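Local coordinates for protein VirX1 (Cyanophage Syn10, PDB 6QGM) that is a cyanophage halogenase that iodinates diverse substrates, probably with the help of a reduced flavin as in other flavin-dependent halogenases, at residues B[128-131]-B[132-136]; B[463-466]-B[467-471]. All blocks are in the same frame, centred on the assembly; numbering follows the deposited sequence.

Interaction 1: residues B[128-131]-B[132-136]; sequences ETFA and RFVNS
F130 and V134 meet on the buried side of helix 129-134, a short, weakly bonded helix of about one and a half turns in the tryptophan-halogenase fold. Both V134 methyls lie over one face of the F130 ring: CG2 makes a CH-pi contact, 4.1 Å from the ring centroid and 22° off the normal, while CG1 sits nearer the rim, 3.8 Å from F130 CE1. F130 can offer that face because its CG is anti to the backbone N (chi1 173°), which carries the ring forward along the chain. Edge-to-face contacts with F464 and W114 enclose it further, and F133, on the same small helix, packs on F104, F105 and helix 113-120.

The backbone bonding is mixed. F133 N makes an i-to-i-4 bond to T129 O (2.9 Å) and a weak i-to-i-3 bond to F130 O; V134 N then makes an i-to-i-3 bond to A131 O (3.2 Å), and N135 N adds a weak i-to-i-4 bond to the same oxygen. A131 O therefore serves the last turn twice, as the chain leaves the helix toward helix 137-143.

The other side is looser and partly open to solvent. R132 runs back beside E128, pointing the same way, but their charged ends do not pair: E128 OE2 and R132 NH2 stay 5.0 Å apart, with the carboxylate and guanidinium planes turned 79° to each other. R132 NE instead forms a salt bridge with E142, and W501 and Y505 of helix 494-512 pack on the side chain. E128 CG lies 3.7 Å from R132 NH2, and E128 O lies over one face of the guanidinium, offset toward its rim, while R132 CG passes 3.5 Å from E128 O.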
# COMPACT_ATOMS: atom_id res chain seq x y z
N GLU B 128 -24.57 -20.74 -9.76
CA GLU B 128 -24.37 -21.78 -8.71
C GLU B 128 -23.22 -22.72 -9.09
O GLU B 128 -22.83 -23.52 -8.22
CB GLU B 128 -25.64 -22.59 -8.45
CG GLU B 128 -26.20 -23.31 -9.66
CD GLU B 128 -27.27 -22.53 -10.43
OE1 GLU B 128 -27.27 -21.26 -10.35
OE2 GLU B 128 -28.10 -23.18 -11.15
N THR B 129 -22.70 -22.65 -10.32
CA THR B 129 -21.64 -23.58 -10.81
C THR B 129 -20.24 -23.08 -10.45
O THR B 129 -19.31 -23.94 -10.49
CB THR B 129 -21.72 -23.85 -12.32
OG1 THR B 129 -21.51 -22.63 -13.03
CG2 THR B 129 -23.03 -24.51 -12.71
N PHE B 130 -20.06 -21.80 -10.11
CA PHE B 130 -18.73 -21.26 -9.72
C PHE B 130 -18.19 -22.08 -8.54
O PHE B 130 -17.02 -22.55 -8.60
CB PHE B 130 -18.74 -19.78 -9.36
CG PHE B 130 -17.41 -19.31 -8.80
CD1 PHE B 130 -16.32 -19.11 -9.64
CD2 PHE B 130 -17.24 -19.13 -7.43
CE1 PHE B 130 -15.10 -18.72 -9.11
CE2 PHE B 130 -16.03 -18.71 -6.91
CZ PHE B 130 -14.96 -18.52 -7.75
N ALA B 131 -19.01 -22.25 -7.49
CA ALA B 131 -18.59 -22.93 -6.24
C ALA B 131 -18.19 -24.38 -6.57
O ALA B 131 -17.13 -24.83 -6.12
CB ALA B 131 -19.69 -22.84 -5.22
N ARG B 132 -19.03 -25.08 -7.35
CA ARG B 132 -18.79 -26.47 -7.79
C ARG B 132 -17.48 -26.53 -8.55
O ARG B 132 -16.75 -27.51 -8.39
CB ARG B 132 -19.90 -26.95 -8.72
CG ARG B 132 -21.30 -26.66 -8.21
CD ARG B 132 -22.19 -27.86 -8.43
NE ARG B 132 -23.58 -27.49 -8.19
CZ ARG B 132 -24.46 -27.21 -9.13
NH1 ARG B 132 -24.14 -27.27 -10.41
NH2 ARG B 132 -25.70 -26.89 -8.77
N PHE B 133 -17.20 -25.51 -9.36
CA PHE B 133 -16.06 -25.48 -10.30
C PHE B 133 -14.76 -25.18 -9.55
O PHE B 133 -13.72 -25.38 -10.15
CB PHE B 133 -16.31 -24.47 -11.42
CG PHE B 133 -15.27 -24.47 -12.52
CD1 PHE B 133 -15.34 -25.38 -13.56
CD2 PHE B 133 -14.22 -23.56 -12.51
CE1 PHE B 133 -14.38 -25.37 -14.57
CE2 PHE B 133 -13.28 -23.56 -13.52
CZ PHE B 133 -13.35 -24.46 -14.55
N VAL B 134 -14.80 -24.70 -8.31
CA VAL B 134 -13.54 -24.29 -7.60
C VAL B 134 -13.42 -24.98 -6.24
O VAL B 134 -12.32 -24.94 -5.67
CB VAL B 134 -13.43 -22.77 -7.45
CG1 VAL B 134 -13.44 -22.09 -8.81
CG2 VAL B 134 -14.52 -22.21 -6.53
N ASN B 135 -14.49 -25.62 -5.75
CA ASN B 135 -14.52 -26.20 -4.39
C ASN B 135 -15.46 -27.41 -4.41
O ASN B 135 -16.62 -27.27 -4.79
CB ASN B 135 -14.89 -25.16 -3.33
CG ASN B 135 -14.94 -25.74 -1.95
OD1 ASN B 135 -15.47 -26.84 -1.77
ND2 ASN B 135 -14.38 -25.02 -0.97
N SER B 136 -14.94 -28.57 -4.01
CA SER B 136 -15.65 -29.87 -4.04
C SER B 136 -16.40 -30.06 -2.72
O SER B 136 -17.34 -30.86 -2.68
CB SER B 136 -14.68 -31.01 -4.33
OG SER B 136 -13.99 -30.79 -5.56

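Interaction 2: residues B[463-466]-B[467-471]; sequences SFII and AGHGL
I466 and L471 cross at about a right angle at the C-terminal end of helix 462-468, with L471 CD1 3.6 Å from I466 CB. The bond beneath this contact runs from L471 N to I466 O (2.9 Å, N-H...O 156°).

H469, one turn after I465, can be followed outward over the last carbonyls. Its CB, CG and CD2 all lie about 3.6 Å from I465 O, the oxygen that accepts the H469 backbone N-H. With CG anti to the carbonyl carbon (chi1 -84°), the imidazole turns back alongside I465, where CD2 also touches I465 CG2 at 4.0 Å. At the tip, NE2 is hydrogen-bonded to H406 O of helix 382-408, and F92 meets the ring edge-to-face, so the buried imidazole is held by both a polar and an aromatic partner.

G470 then leaves helical geometry with a positive phi of 94°, its N bonded to A467 O (3.0 Å). I466 and L471 form the hydrophobic pair that often accompanies such an ending; the positive phi at G470, the 6→1 bond from L471 N to I466 O and the 5→2 bond from G470 N to A467 O define it as a Schellman motif.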
# COMPACT_ATOMS: atom_id res chain seq x y z
N SER B 463 -15.26 -13.65 -4.07
CA SER B 463 -15.46 -14.34 -5.37
C SER B 463 -16.76 -15.15 -5.33
O SER B 463 -17.54 -15.05 -6.29
CB SER B 463 -14.26 -15.17 -5.73
OG SER B 463 -13.22 -14.34 -6.21
N PHE B 464 -17.03 -15.89 -4.25
CA PHE B 464 -18.23 -16.76 -4.15
C PHE B 464 -19.51 -15.91 -4.11
O PHE B 464 -20.53 -16.31 -4.67
CB PHE B 464 -18.16 -17.65 -2.91
CG PHE B 464 -17.08 -18.69 -2.96
CD1 PHE B 464 -17.28 -19.89 -3.62
CD2 PHE B 464 -15.86 -18.46 -2.35
CE1 PHE B 464 -16.27 -20.84 -3.68
CE2 PHE B 464 -14.85 -19.41 -2.40
CZ PHE B 464 -15.05 -20.59 -3.08
N ILE B 465 -19.45 -14.75 -3.46
CA ILE B 465 -20.61 -13.84 -3.23
C ILE B 465 -20.98 -13.12 -4.53
O ILE B 465 -22.16 -13.22 -4.92
CB ILE B 465 -20.29 -12.85 -2.09
CG1 ILE B 465 -19.94 -13.57 -0.78
CG2 ILE B 465 -21.44 -11.88 -1.88
CD1 ILE B 465 -20.92 -14.65 -0.37
N ILE B 466 -20.04 -12.46 -5.20
CA ILE B 466 -20.32 -11.72 -6.47
C ILE B 466 -20.60 -12.71 -7.62
O ILE B 466 -21.42 -12.37 -8.49
CB ILE B 466 -19.21 -10.69 -6.81
CG1 ILE B 466 -17.86 -11.35 -7.12
CG2 ILE B 466 -19.10 -9.65 -5.72
CD1 ILE B 466 -16.79 -10.37 -7.51
N ALA B 467 -19.99 -13.90 -7.60
CA ALA B 467 -20.32 -15.01 -8.53
C ALA B 467 -21.80 -15.39 -8.37
O ALA B 467 -22.51 -15.44 -9.41
CB ALA B 467 -19.44 -16.22 -8.28
N GLY B 468 -22.24 -15.63 -7.13
CA GLY B 468 -23.61 -16.04 -6.78
C GLY B 468 -24.62 -14.97 -7.12
O GLY B 468 -25.78 -15.32 -7.40
N HIS B 469 -24.21 -13.70 -7.08
CA HIS B 469 -25.08 -12.54 -7.41
C HIS B 469 -25.12 -12.35 -8.93
O HIS B 469 -25.85 -11.46 -9.37
CB HIS B 469 -24.61 -11.28 -6.68
CG HIS B 469 -25.11 -11.17 -5.28
ND1 HIS B 469 -26.38 -11.55 -4.91
CD2 HIS B 469 -24.53 -10.66 -4.16
CE1 HIS B 469 -26.55 -11.31 -3.62
NE2 HIS B 469 -25.43 -10.76 -3.14
N GLY B 470 -24.35 -13.13 -9.69
CA GLY B 470 -24.41 -13.21 -11.16
C GLY B 470 -23.41 -12.29 -11.84
O GLY B 470 -23.66 -11.91 -12.97
N LEU B 471 -22.30 -11.98 -11.18
CA LEU B 471 -21.21 -11.17 -11.79
C LEU B 471 -20.09 -12.10 -12.28
O LEU B 471 -19.93 -13.18 -11.75
CB LEU B 471 -20.70 -10.16 -10.75
CG LEU B 471 -21.72 -9.14 -10.26
CD1 LEU B 471 -21.34 -8.61 -8.89
CD2 LEU B 471 -21.87 -8.01 -11.24

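Along the chain, interaction 1 comes first and spans helix 129-134 and the residues flanking it; interaction 2 follows more than 300 residues later, at the end of helix 462-468. Neither encloses a long loop, and they do not nest or cross. In space they are neighbours, their centres 11 Å apart: the ring of F464 fits against V134, V134 CG2 lying 3.6 Å from F464 CE1, and A467 packs on the F130 ring. This joins the two helices directly. Outward, 128-136 leans on helices 113-120 and 494-512, whereas 463-471 reaches helix 382-408, strand 91-95 and, through H469 O, R376 of the second subunit.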